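Local atomic coordinates of sugar-phosphate aldolase (Thermotoga maritima, PDB entry 1PVT), a protein that belongs to the class II aldolase and adducin family and has an AraD-like fold in which helices pack around a central mixed beta-sheet. Residues 126-131 with 212-217; 161-166 with 187-192; 28-33 with 67-72; 155-160 with 207-212. All blocks are in the same frame, centred on the assembly; numbering follows the deposited sequence.

Interactions 1 and 4 both use helix 203-224: the helix meets the start of helix 129-134 in the first and the end of helix 152-157 in the second. Both are buried, yet interaction 1 turns on a carboxylate held by a side-chain amide and backbone N-H groups, whereas interaction 4 rests on two phenylalanine rings beside an arginine. Interaction 2, partly buried, joins the last two strands at one end of the mixed sheet through backbone bonds. It touches interaction 1 at Leu131 and Leu190, and interaction 4 through the Asp187-Arg209 salt bridge. Interaction 3, also buried, lies about 20 Å centre to centre from interactions 2 and 4; selenomethionine packing and a water link another strand to helix 69-72 and the turn before it.

Interaction 1. Residues 126-131 with 212-217; sequences THPLNL and ILEKAA
Pro128 and Glu214 meet first: Pro128 occupies the N-cap position of helix 129-134, its side chain sets off toward helix 203-224, and its CB comes within 3.3 Å of Glu214 CG. The ring thus lies against the stem of the glutamate just below the carboxylate. Asn130 follows with two donors for a single oxygen. Its ND2 lies 2.9 Å from Glu214 OE2, and the N-H...O angle of 158°, with the acceptor in the amide plane, marks a fairly straight bond. The backbone N of Asn130 reaches the same Glu214 OE2 at 3.3 Å. Both donors use the syn side of the carboxylate, the backbone one lying further out of its plane. The amide and carboxylate are nearly coplanar, and a chi1 of -76°, which holds Asn130 CG beside its own backbone N, lets both N-H groups converge. Asn130 CB also packs on Ala217 CB at 4.0 Å. Leu131 N is 2.9 Å from Glu214 OE1, but the bond is weak, bent to 128° at the hydrogen. The side chain of Leu131 turns to apolar neighbours, its CD2 resting 3.9 Å from Leu213 CB. The buried carboxylate therefore collects three N-H donors, one of them weakly; two are backbone amides of a helix's first turn, where the proline offers no capping side chain. This setting would probably favour its negatively charged form.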
loop_
_atom_site.group_PDB
_atom_site.type_symbol
_atom_site.label_atom_id
_atom_site.label_comp_id
_atom_site.label_asym_id
_atom_site.label_seq_id
_atom_site.Cartn_x
_atom_site.Cartn_y
_atom_site.Cartn_z
ATOM N N THR A 126 -0.108 1.846 -5.139
ATOM C CA THR A 126 -0.160 1.834 -6.594
ATOM C C THR A 126 -0.321 3.257 -7.133
ATOM O O THR A 126 -0.459 4.200 -6.357
ATOM C CB THR A 126 -1.321 0.914 -7.069
ATOM O OG1 THR A 126 -1.134 0.567 -8.447
ATOM C CG2 THR A 126 -2.664 1.597 -6.876
ATOM N N HIS A 127 -0.287 3.407 -8.456
ATOM C CA HIS A 127 -0.403 4.720 -9.095
ATOM C C HIS A 127 -1.623 4.841 -9.989
ATOM O O HIS A 127 -1.526 4.738 -11.208
ATOM C CB HIS A 127 0.844 5.010 -9.933
ATOM C CG HIS A 127 2.113 4.902 -9.158
ATOM N ND1 HIS A 127 2.824 3.726 -9.061
ATOM C CD2 HIS A 127 2.746 5.794 -8.358
ATOM C CE1 HIS A 127 3.838 3.896 -8.229
ATOM N NE2 HIS A 127 3.812 5.142 -7.787
ATOM N N PRO A 128 -2.791 5.073 -9.394
ATOM C CA PRO A 128 -4.006 5.199 -10.189
ATOM C C PRO A 128 -3.903 6.391 -11.123
ATOM O O PRO A 128 -3.544 7.489 -10.699
ATOM C CB PRO A 128 -5.081 5.400 -9.133
ATOM C CG PRO A 128 -4.544 4.666 -7.966
ATOM C CD PRO A 128 -3.107 5.110 -7.962
ATOM N N LEU A 129 -4.225 6.158 -12.390
ATOM C CA LEU A 129 -4.195 7.179 -13.428
ATOM C C LEU A 129 -4.918 8.483 -13.071
ATOM O O LEU A 129 -4.354 9.568 -13.171
ATOM C CB LEU A 129 -4.808 6.596 -14.695
ATOM C CG LEU A 129 -5.523 7.582 -15.611
ATOM C CD1 LEU A 129 -4.506 8.495 -16.246
ATOM C CD2 LEU A 129 -6.299 6.833 -16.677
ATOM N N ASN A 130 -6.174 8.380 -12.669
ATOM C CA ASN A 130 -6.941 9.565 -12.338
ATOM C C ASN A 130 -6.462 10.293 -11.106
ATOM O O ASN A 130 -6.411 11.516 -11.090
ATOM C CB ASN A 130 -8.408 9.201 -12.176
ATOM C CG ASN A 130 -9.090 8.967 -13.502
ATOM O OD1 ASN A 130 -9.463 9.909 -14.190
ATOM N ND2 ASN A 130 -9.239 7.706 -13.878
ATOM N N LEU A 131 -6.124 9.547 -10.063
ATOM C CA LEU A 131 -5.643 10.162 -8.832
ATOM C C LEU A 131 -4.311 10.815 -9.152
ATOM O O LEU A 131 -3.934 11.836 -8.574
ATOM C CB LEU A 131 -5.458 9.102 -7.753
ATOM C CG LEU A 131 -6.054 9.484 -6.402
ATOM C CD1 LEU A 131 -7.411 10.152 -6.591
ATOM C CD2 LEU A 131 -6.196 8.222 -5.563
ATOM N N ILE A 212 -12.270 2.735 -4.991
ATOM C CA ILE A 212 -13.145 3.836 -4.604
ATOM C C ILE A 212 -12.471 5.201 -4.742
ATOM O O ILE A 212 -13.035 6.101 -5.358
ATOM C CB ILE A 212 -13.697 3.610 -3.167
ATOM C CG1 ILE A 212 -14.643 2.405 -3.196
ATOM C CG2 ILE A 212 -14.447 4.835 -2.672
ATOM C CD1 ILE A 212 -15.123 1.957 -1.853
ATOM N N LEU A 213 -11.274 5.369 -4.193
ATOM C CA LEU A 213 -10.596 6.646 -4.340
ATOM C C LEU A 213 -10.489 6.997 -5.814
ATOM O O LEU A 213 -10.763 8.126 -6.222
ATOM C CB LEU A 213 -9.202 6.595 -3.734
ATOM C CG LEU A 213 -9.158 6.806 -2.222
ATOM C CD1 LEU A 213 -7.712 7.022 -1.795
ATOM C CD2 LEU A 213 -10.004 8.023 -1.832
ATOM N N GLU A 214 -10.090 6.019 -6.616
ATOM C CA GLU A 214 -9.952 6.229 -8.050
ATOM C C GLU A 214 -11.261 6.707 -8.659
ATOM O O GLU A 214 -11.304 7.699 -9.388
ATOM C CB GLU A 214 -9.561 4.928 -8.741
ATOM C CG GLU A 214 -8.280 4.986 -9.551
ATOM C CD GLU A 214 -8.172 6.221 -10.413
ATOM O OE1 GLU A 214 -7.965 7.320 -9.853
ATOM O OE2 GLU A 214 -8.288 6.093 -11.649
ATOM N N LYS A 215 -12.331 5.980 -8.360
ATOM C CA LYS A 215 -13.631 6.312 -8.901
ATOM C C LYS A 215 -13.971 7.748 -8.587
ATOM O O LYS A 215 -14.384 8.491 -9.470
ATOM C CB LYS A 215 -14.695 5.375 -8.340
ATOM C CG LYS A 215 -15.878 5.238 -9.256
ATOM C CD LYS A 215 -16.593 3.913 -9.043
ATOM C CE LYS A 215 -17.698 3.668 -10.090
ATOM N NZ LYS A 215 -18.230 2.256 -10.058
ATOM N N ALA A 216 -13.775 8.152 -7.338
ATOM C CA ALA A 216 -14.079 9.521 -6.946
ATOM C C ALA A 216 -13.228 10.493 -7.722
ATOM O O ALA A 216 -13.704 11.529 -8.157
ATOM C CB ALA A 216 -13.843 9.708 -5.482
ATOM N N ALA A 217 -11.959 10.159 -7.893
ATOM C CA ALA A 217 -11.069 11.037 -8.626
ATOM C C ALA A 217 -11.581 11.140 -10.037
ATOM O O ALA A 217 -11.689 12.228 -10.596
ATOM C CB ALA A 217 -9.675 10.475 -8.633
#

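Interaction 2. Residues 161-166 with 187-192; sequences GISVVE and DAVLWD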
loop_
_atom_site.group_PDB
_atom_site.type_symbol
_atom_site.label_atom_id
_atom_site.label_comp_id
_atom_site.label_asym_id
_atom_site.label_seq_id
_atom_site.Cartn_x
_atom_site.Cartn_y
_atom_site.Cartn_z
ATOM N N GLY A 161 -11.356 10.559 6.335
ATOM C CA GLY A 161 -10.887 11.185 5.113
ATOM C C GLY A 161 -9.458 10.769 4.846
ATOM O O GLY A 161 -8.992 9.769 5.395
ATOM N N ILE A 162 -8.753 11.543 4.028
ATOM C CA ILE A 162 -7.373 11.220 3.670
ATOM C C ILE A 162 -6.388 12.359 3.874
ATOM O O ILE A 162 -6.780 13.509 4.058
ATOM C CB ILE A 162 -7.275 10.797 2.190
ATOM C CG1 ILE A 162 -8.094 11.761 1.330
ATOM C CG2 ILE A 162 -7.762 9.376 2.019
ATOM C CD1 ILE A 162 -8.060 11.455 -0.141
ATOM N N SER A 163 -5.103 12.027 3.812
ATOM C CA SER A 163 -4.054 13.018 3.980
ATOM C C SER A 163 -2.967 12.837 2.927
ATOM O O SER A 163 -2.693 11.720 2.487
ATOM C CB SER A 163 -3.448 12.891 5.372
ATOM O OG SER A 163 -2.979 11.571 5.578
ATOM N N VAL A 164 -2.356 13.945 2.523
ATOM C CA VAL A 164 -1.299 13.907 1.526
ATOM C C VAL A 164 0.026 13.876 2.258
ATOM O O VAL A 164 0.105 14.289 3.407
ATOM C CB VAL A 164 -1.338 15.148 0.628
ATOM C CG1 VAL A 164 -0.278 15.040 -0.441
ATOM C CG2 VAL A 164 -2.707 15.295 0.006
ATOM N N VAL A 165 1.065 13.390 1.593
ATOM C CA VAL A 165 2.387 13.303 2.201
ATOM C C VAL A 165 3.484 13.791 1.253
ATOM O O VAL A 165 3.666 13.235 0.169
ATOM C CB VAL A 165 2.704 11.849 2.612
ATOM C CG1 VAL A 165 4.146 11.742 3.095
ATOM C CG2 VAL A 165 1.745 11.398 3.698
ATOM N N GLU A 166 4.216 14.827 1.667
ATOM C CA GLU A 166 5.299 15.379 0.853
ATOM C C GLU A 166 6.314 14.268 0.591
ATOM O O GLU A 166 7.033 13.832 1.495
ATOM C CB GLU A 166 5.988 16.547 1.567
ATOM C CG GLU A 166 5.144 17.261 2.624
ATOM C CD GLU A 166 4.970 16.436 3.903
ATOM O OE1 GLU A 166 5.988 15.916 4.424
ATOM O OE2 GLU A 166 3.819 16.315 4.392
ATOM N N ASP A 187 -7.491 5.575 6.791
ATOM C CA ASP A 187 -7.314 4.401 5.954
ATOM C C ASP A 187 -6.699 4.595 4.576
ATOM O O ASP A 187 -6.819 3.717 3.720
ATOM C CB ASP A 187 -8.626 3.638 5.821
ATOM C CG ASP A 187 -8.774 2.560 6.881
ATOM O OD1 ASP A 187 -7.738 2.076 7.397
ATOM O OD2 ASP A 187 -9.924 2.182 7.190
ATOM N N ALA A 188 -6.018 5.720 4.364
ATOM C CA ALA A 188 -5.373 5.990 3.085
ATOM C C ALA A 188 -4.523 7.257 3.102
ATOM O O ALA A 188 -4.916 8.278 3.668
ATOM C CB ALA A 188 -6.422 6.088 1.983
ATOM N N VAL A 189 -3.355 7.180 2.474
ATOM C CA VAL A 189 -2.455 8.318 2.386
ATOM C C VAL A 189 -2.038 8.502 0.944
ATOM O O VAL A 189 -1.650 7.540 0.287
ATOM C CB VAL A 189 -1.193 8.109 3.241
ATOM C CG1 VAL A 189 -0.009 8.875 2.640
ATOM C CG2 VAL A 189 -1.458 8.592 4.657
ATOM N N LEU A 190 -2.121 9.736 0.456
ATOM C CA LEU A 190 -1.738 10.039 -0.916
ATOM C C LEU A 190 -0.337 10.592 -0.932
ATOM O O LEU A 190 -0.117 11.680 -0.408
ATOM C CB LEU A 190 -2.662 11.093 -1.518
ATOM C CG LEU A 190 -4.064 10.686 -1.931
ATOM C CD1 LEU A 190 -4.899 11.932 -2.015
ATOM C CD2 LEU A 190 -4.043 9.940 -3.257
ATOM N N TRP A 191 0.614 9.853 -1.503
ATOM C CA TRP A 191 1.982 10.361 -1.594
ATOM C C TRP A 191 1.930 11.306 -2.764
ATOM O O TRP A 191 1.979 10.883 -3.916
ATOM C CB TRP A 191 2.999 9.263 -1.897
ATOM C CG TRP A 191 3.183 8.268 -0.802
ATOM C CD1 TRP A 191 2.673 8.330 0.468
ATOM C CD2 TRP A 191 3.924 7.046 -0.879
ATOM N NE1 TRP A 191 3.053 7.217 1.182
ATOM C CE2 TRP A 191 3.821 6.414 0.378
ATOM C CE3 TRP A 191 4.660 6.424 -1.890
ATOM C CZ2 TRP A 191 4.430 5.191 0.648
ATOM C CZ3 TRP A 191 5.264 5.209 -1.619
ATOM C CH2 TRP A 191 5.145 4.605 -0.360
ATOM N N ASP A 192 1.807 12.589 -2.460
ATOM C CA ASP A 192 1.718 13.603 -3.487
ATOM C C ASP A 192 2.692 13.349 -4.627
ATOM O O ASP A 192 3.905 13.281 -4.418
ATOM C CB ASP A 192 1.961 14.986 -2.883
ATOM C CG ASP A 192 1.749 16.097 -3.888
ATOM O OD1 ASP A 192 2.610 16.242 -4.783
ATOM O OD2 ASP A 192 0.719 16.809 -3.789
#
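Ser163 O accepts the backbone N-H of Leu190 at an N-to-O distance of 2.9 Å, nearly straight with 164° at the hydrogen. The carbonyl of Leu190 then returns the connection: Val165 N lies 2.9 Å from Leu190 O. Leu190 thus bonds to the residues before and after its partner Val164, the pattern expected of parallel strands. A further bond, from Asp192 N to Val165 O, is weak, and the pairing is uncertain there. Two CA-H...O contacts accompany the bonds: Val164 CA is 3.2 Å from Leu190 O, and Val189 CA is 3.4 Å from Ser163 O.

Apolar contacts divide between the two faces. Beside Val164 and Leu190, the loop residue Ile162 contributes two branches: CD1 meets Leu190 CD1 at 3.7 Å, while CG2 meets Ala188 CB at 3.6 Å. A chi1 of 45° sets Ile162 CG1 between the backbone N and carbonyl carbon, where it carries CD1 to Leu190, and turns CG2 to Ala188. Val164 CG1 lies 3.3 Å from Asp192 CB. Leu144 of helix 144-147 touches Ile162, Val164 and Leu190 here. On the other face, Val165 CG2 packs against Val189 CG1, and Val165 CB approaches Trp191 CD1 at 4.1 Å; Thr179 and Leu175 of helix 173-182 touch Val189 and Trp191.

The short strand axes run in the same general direction, 38° apart, with that helix intervening in the chain and lying against the sheet. This is a beta-alpha-beta crossover, and strand 163-165 forms the outermost strand of the mixed sheet within the chain.

Interaction 3. Residues 28-33 with 67-72; sequences GNISVR and SRMREV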
loop_
_atom_site.group_PDB
_atom_site.type_symbol
_atom_site.label_atom_id
_atom_site.label_comp_id
_atom_site.label_asym_id
_atom_site.label_seq_id
_atom_site.Cartn_x
_atom_site.Cartn_y
_atom_site.Cartn_z
ATOM N N GLY A 28 4.210 -0.564 -8.124
ATOM C CA GLY A 28 3.144 -0.979 -7.232
ATOM C C GLY A 28 3.535 -2.203 -6.417
ATOM O O GLY A 28 4.073 -3.178 -6.964
ATOM N N ASN A 29 3.268 -2.155 -5.114
ATOM C CA ASN A 29 3.602 -3.260 -4.241
ATOM C C ASN A 29 2.496 -3.468 -3.262
ATOM O O ASN A 29 1.661 -2.587 -3.056
ATOM C CB ASN A 29 4.884 -2.959 -3.489
ATOM C CG ASN A 29 6.045 -2.741 -4.414
ATOM O OD1 ASN A 29 6.576 -3.690 -5.006
ATOM N ND2 ASN A 29 6.441 -1.480 -4.570
ATOM N N ILE A 30 2.512 -4.639 -2.643
ATOM C CA ILE A 30 1.509 -5.005 -1.659
ATOM C C ILE A 30 2.245 -5.590 -0.475
ATOM O O ILE A 30 3.327 -6.144 -0.633
ATOM C CB ILE A 30 0.563 -6.086 -2.221
ATOM C CG1 ILE A 30 -0.087 -5.585 -3.524
ATOM C CG2 ILE A 30 -0.470 -6.470 -1.162
ATOM C CD1 ILE A 30 -0.863 -6.633 -4.286
ATOM N N SER A 31 1.670 -5.464 0.711
ATOM C CA SER A 31 2.292 -6.023 1.914
ATOM C C SER A 31 1.231 -6.390 2.955
ATOM O O SER A 31 0.339 -5.588 3.285
ATOM C CB SER A 31 3.302 -5.038 2.526
ATOM O OG SER A 31 2.651 -3.900 3.087
ATOM N N VAL A 32 1.327 -7.614 3.461
ATOM C CA VAL A 32 0.379 -8.082 4.460
ATOM C C VAL A 32 1.152 -8.576 5.673
ATOM O O VAL A 32 2.164 -9.276 5.545
ATOM C CB VAL A 32 -0.509 -9.239 3.914
ATOM C CG1 VAL A 32 -1.658 -9.535 4.894
ATOM C CG2 VAL A 32 -1.057 -8.867 2.543
ATOM N N ARG A 33 0.665 -8.204 6.849
ATOM C CA ARG A 33 1.298 -8.595 8.094
ATOM C C ARG A 33 0.653 -9.860 8.631
ATOM O O ARG A 33 -0.546 -9.894 8.893
ATOM C CB ARG A 33 1.174 -7.452 9.104
ATOM C CG ARG A 33 1.768 -7.735 10.461
ATOM C CD ARG A 33 2.082 -6.439 11.182
ATOM N NE ARG A 33 0.993 -5.463 11.101
ATOM C CZ ARG A 33 -0.104 -5.482 11.853
ATOM N NH1 ARG A 33 -0.279 -6.431 12.760
ATOM N NH2 ARG A 33 -1.020 -4.539 11.702
ATOM N N SER A 67 8.950 -6.665 -9.099
ATOM C CA SER A 67 7.677 -7.346 -9.266
ATOM C C SER A 67 6.619 -6.462 -9.917
ATOM O O SER A 67 6.467 -5.276 -9.587
ATOM C CB SER A 67 7.154 -7.875 -7.920
ATOM O OG SER A 67 6.609 -6.838 -7.128
ATOM N N ARG A 68 5.900 -7.076 -10.853
ATOM C CA ARG A 68 4.841 -6.433 -11.598
ATOM C C ARG A 68 3.563 -7.195 -11.329
ATOM O O ARG A 68 3.520 -8.415 -11.436
ATOM C CB ARG A 68 5.191 -6.447 -13.080
ATOM C CG ARG A 68 6.354 -5.537 -13.389
ATOM C CD ARG A 68 6.826 -5.659 -14.824
ATOM N NE ARG A 68 7.654 -6.843 -15.030
ATOM C CZ ARG A 68 8.803 -6.844 -15.703
ATOM N NH1 ARG A 68 9.277 -5.719 -16.242
ATOM N NH2 ARG A 68 9.476 -7.980 -15.847
HETATM N N MSE A 69 2.525 -6.460 -10.967
HETATM C CA MSE A 69 1.243 -7.052 -10.647
HETATM C C MSE A 69 0.718 -8.003 -11.705
HETATM O O MSE A 69 0.073 -9.003 -11.374
HETATM C CB MSE A 69 0.207 -5.956 -10.405
HETATM C CG MSE A 69 0.617 -4.952 -9.349
HETATM SE SE MSE A 69 1.174 -5.736 -7.634
HETATM C CE MSE A 69 3.080 -5.915 -7.986
ATOM N N ARG A 70 0.992 -7.704 -12.974
ATOM C CA ARG A 70 0.484 -8.542 -14.059
ATOM C C ARG A 70 1.207 -9.850 -14.057
ATOM O O ARG A 70 0.930 -10.722 -14.873
ATOM C CB ARG A 70 0.656 -7.861 -15.417
ATOM C CG ARG A 70 2.087 -7.768 -15.927
ATOM C CD ARG A 70 2.139 -7.270 -17.383
ATOM N NE ARG A 70 3.493 -7.325 -17.937
ATOM C CZ ARG A 70 4.395 -6.355 -17.812
ATOM N NH1 ARG A 70 4.083 -5.242 -17.155
ATOM N NH2 ARG A 70 5.613 -6.507 -18.328
ATOM N N GLU A 71 2.135 -9.974 -13.110
ATOM C CA GLU A 71 2.936 -11.178 -12.958
ATOM C C GLU A 71 2.789 -11.830 -11.585
ATOM O O GLU A 71 2.663 -13.051 -11.495
ATOM C CB GLU A 71 4.407 -10.862 -13.221
ATOM C CG GLU A 71 4.650 -10.187 -14.563
ATOM C CD GLU A 71 6.100 -10.282 -15.030
ATOM O OE1 GLU A 71 7.017 -9.900 -14.259
ATOM O OE2 GLU A 71 6.317 -10.737 -16.181
ATOM N N VAL A 72 2.788 -11.040 -10.514
ATOM C CA VAL A 72 2.674 -11.644 -9.202
ATOM C C VAL A 72 1.335 -12.338 -9.013
ATOM O O VAL A 72 1.174 -13.156 -8.105
ATOM C CB VAL A 72 2.899 -10.619 -8.065
ATOM C CG1 VAL A 72 3.451 -9.327 -8.632
ATOM C CG2 VAL A 72 1.618 -10.414 -7.279
HETATM O O HOH W 1 7.047 -3.594 -7.604
#
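Met69, a selenomethionine in the model, touches Gly28 and Ile30 with the end of its side chain. Its CB leaves the backbone neither toward nor away from strand 28-34, and the approach is made further out. From CB the chain bends at chi2 (-52°) and again at chi3 (91°), which folds the tip back to the strand. The selenium meets two groups: SE is 4.0 Å from Ile30 CD1, an oblique apolar contact, and 3.9 Å from Gly28 O. The terminal CE comes closest to the backbone, 3.1 Å from Gly28 O and 4.1 Å from Gly28 C. At phi 158° a CB on Gly28 would press against the preceding carbonyl O, which accounts for the glycine.

Alongside, a water lies 2.6 Å from Asn29 OD1 and 2.7 Å from Ser67 O, hydrogen-bonded to both, although more acceptors surround it than it has protons and the bonds may be shared. Asn29 OD1 also bonds to Thr63 OG1 on strand 58-63, and Ser67 OG to Ala64 O. Since the water bonds to both segments and no direct hydrogen bond between them is found, their polar link is indirect, beside a selenomethionine tip packed on backbone carbonyl and isoleucine alike.

Interaction 4. Residues 155-160 with 207-212; sequences LIFFPQ and YDRVEI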
loop_
_atom_site.group_PDB
_atom_site.type_symbol
_atom_site.label_atom_id
_atom_site.label_comp_id
_atom_site.label_asym_id
_atom_site.label_seq_id
_atom_site.Cartn_x
_atom_site.Cartn_y
_atom_site.Cartn_z
ATOM N N LEU A 155 -17.039 8.440 1.858
ATOM C CA LEU A 155 -17.314 8.738 3.264
ATOM C C LEU A 155 -17.214 7.479 4.128
ATOM O O LEU A 155 -16.499 7.448 5.130
ATOM C CB LEU A 155 -18.723 9.339 3.377
ATOM C CG LEU A 155 -19.211 10.122 2.139
ATOM C CD1 LEU A 155 -20.641 10.626 2.333
ATOM C CD2 LEU A 155 -18.271 11.284 1.876
ATOM N N ILE A 156 -17.945 6.450 3.717
ATOM C CA ILE A 156 -17.975 5.162 4.400
ATOM C C ILE A 156 -16.582 4.573 4.579
ATOM O O ILE A 156 -16.164 4.279 5.693
ATOM C CB ILE A 156 -18.818 4.136 3.604
ATOM C CG1 ILE A 156 -20.266 4.618 3.490
ATOM C CG2 ILE A 156 -18.736 2.765 4.269
ATOM C CD1 ILE A 156 -21.121 3.778 2.559
ATOM N N PHE A 157 -15.867 4.386 3.479
ATOM C CA PHE A 157 -14.537 3.812 3.562
ATOM C C PHE A 157 -13.523 4.788 4.155
ATOM O O PHE A 157 -12.451 4.383 4.619
ATOM C CB PHE A 157 -14.079 3.344 2.179
ATOM C CG PHE A 157 -14.848 2.163 1.645
ATOM C CD1 PHE A 157 -16.200 2.277 1.324
ATOM C CD2 PHE A 157 -14.212 0.938 1.439
ATOM C CE1 PHE A 157 -16.908 1.188 0.799
ATOM C CE2 PHE A 157 -14.913 -0.159 0.913
ATOM C CZ PHE A 157 -16.263 -0.033 0.593
ATOM N N PHE A 158 -13.853 6.075 4.141
ATOM C CA PHE A 158 -12.953 7.079 4.698
ATOM C C PHE A 158 -13.737 8.030 5.550
ATOM O O PHE A 158 -13.971 9.179 5.170
ATOM C CB PHE A 158 -12.253 7.849 3.595
ATOM C CG PHE A 158 -11.684 6.972 2.553
ATOM C CD1 PHE A 158 -12.458 6.571 1.474
ATOM C CD2 PHE A 158 -10.398 6.480 2.680
ATOM C CE1 PHE A 158 -11.957 5.686 0.536
ATOM C CE2 PHE A 158 -9.888 5.597 1.750
ATOM C CZ PHE A 158 -10.669 5.196 0.674
ATOM N N PRO A 159 -14.181 7.550 6.716
ATOM C CA PRO A 159 -14.954 8.355 7.655
ATOM C C PRO A 159 -14.146 9.593 8.039
ATOM O O PRO A 159 -14.672 10.707 8.065
ATOM C CB PRO A 159 -15.167 7.397 8.824
ATOM C CG PRO A 159 -15.225 6.066 8.144
ATOM C CD PRO A 159 -14.058 6.163 7.196
ATOM N N GLN A 160 -12.861 9.403 8.326
ATOM C CA GLN A 160 -12.007 10.534 8.685
ATOM C C GLN A 160 -11.525 11.287 7.437
ATOM O O GLN A 160 -11.321 12.511 7.474
ATOM C CB GLN A 160 -10.794 10.062 9.499
ATOM C CG GLN A 160 -11.014 10.010 11.018
ATOM C CD GLN A 160 -12.027 8.951 11.455
ATOM O OE1 GLN A 160 -13.236 9.092 11.223
ATOM N NE2 GLN A 160 -11.533 7.883 12.089
ATOM N N TYR A 207 -7.413 -2.901 -1.349
ATOM C CA TYR A 207 -7.711 -2.756 -2.771
ATOM C C TYR A 207 -9.033 -2.031 -2.986
ATOM O O TYR A 207 -9.156 -1.192 -3.878
ATOM C CB TYR A 207 -7.796 -4.116 -3.453
ATOM C CG TYR A 207 -8.161 -4.005 -4.917
ATOM C CD1 TYR A 207 -7.245 -3.543 -5.848
ATOM C CD2 TYR A 207 -9.437 -4.306 -5.361
ATOM C CE1 TYR A 207 -7.591 -3.382 -7.172
ATOM C CE2 TYR A 207 -9.789 -4.144 -6.688
ATOM C CZ TYR A 207 -8.859 -3.681 -7.582
ATOM O OH TYR A 207 -9.201 -3.501 -8.893
ATOM N N ASP A 208 -10.029 -2.371 -2.181
ATOM C CA ASP A 208 -11.337 -1.739 -2.283
ATOM C C ASP A 208 -11.277 -0.223 -2.104
ATOM O O ASP A 208 -12.060 0.512 -2.703
ATOM C CB ASP A 208 -12.286 -2.327 -1.239
ATOM C CG ASP A 208 -13.062 -3.504 -1.766
ATOM O OD1 ASP A 208 -12.526 -4.209 -2.643
ATOM O OD2 ASP A 208 -14.198 -3.727 -1.298
ATOM N N ARG A 209 -10.363 0.254 -1.274
ATOM C CA ARG A 209 -10.263 1.687 -1.060
ATOM C C ARG A 209 -9.548 2.372 -2.221
ATOM O O ARG A 209 -9.812 3.532 -2.515
ATOM C CB ARG A 209 -9.553 1.970 0.256
ATOM C CG ARG A 209 -10.242 1.381 1.481
ATOM C CD ARG A 209 -9.481 1.825 2.719
ATOM N NE ARG A 209 -9.479 0.861 3.817
ATOM C CZ ARG A 209 -10.389 0.815 4.777
ATOM N NH1 ARG A 209 -11.393 1.680 4.784
ATOM N NH2 ARG A 209 -10.271 -0.080 5.744
ATOM N N VAL A 210 -8.636 1.663 -2.878
ATOM C CA VAL A 210 -7.947 2.228 -4.024
ATOM C C VAL A 210 -9.021 2.469 -5.069
ATOM O O VAL A 210 -9.220 3.594 -5.519
ATOM C CB VAL A 210 -6.928 1.258 -4.597
ATOM C CG1 VAL A 210 -6.384 1.799 -5.891
ATOM C CG2 VAL A 210 -5.815 1.056 -3.612
ATOM N N GLU A 211 -9.724 1.401 -5.443
ATOM C CA GLU A 211 -10.800 1.483 -6.429
ATOM C C GLU A 211 -11.670 2.697 -6.175
ATOM O O GLU A 211 -11.796 3.579 -7.023
ATOM C CB GLU A 211 -11.675 0.243 -6.362
ATOM C CG GLU A 211 -11.310 -0.814 -7.341
ATOM C CD GLU A 211 -12.384 -1.868 -7.438
ATOM O OE1 GLU A 211 -12.339 -2.678 -8.388
ATOM O OE2 GLU A 211 -13.276 -1.890 -6.558
ATOM N N ILE A 212 -12.270 2.735 -4.991
ATOM C CA ILE A 212 -13.145 3.836 -4.604
ATOM C C ILE A 212 -12.471 5.201 -4.742
ATOM O O ILE A 212 -13.035 6.101 -5.358
ATOM C CB ILE A 212 -13.697 3.610 -3.167
ATOM C CG1 ILE A 212 -14.643 2.405 -3.196
ATOM C CG2 ILE A 212 -14.447 4.835 -2.672
ATOM C CD1 ILE A 212 -15.123 1.957 -1.853
#
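Arg209 NH2 is gripped by two carboxylates, in salt bridges to Glu205 OE2 and Asp187 OD2, while NE bonds to Phe199 O; below this head the stem of Arg209 runs beside Phe157 and Phe158. The third nitrogen, Arg209 NH1, lies 2.9 Å from Phe157 O, which sits at the edge of the guanidinium close to its plane. The Phe157 ring and the Arg209 guanidinium stand 80° apart and are not stacked. The arginine instead brings its CG to the edge of the Phe157 ring, 4.0 Å from CD2.

These contacts seat the end of helix 152-157 on helix 203-224 within the AraD-like fold, just where Phe158 leaves helical geometry and the chain heads for strand 163-165. Phe158 has its own neighbours: its CZ is 3.4 Å from Arg209 CB, and its ring edge faces Ile212, with CE1 4.1 Å from CG2. The other branch of Ile212 goes to Phe157. With CG1 beside the backbone N (chi1 -68°) and an extended chi2, CD1 is carried over the face of the Phe157 ring in a CH-pi contact, modelled too tightly for its exact distance to be trusted. Asp208 CB adds a peripheral touch, 4.0 Å from Phe157 CE2.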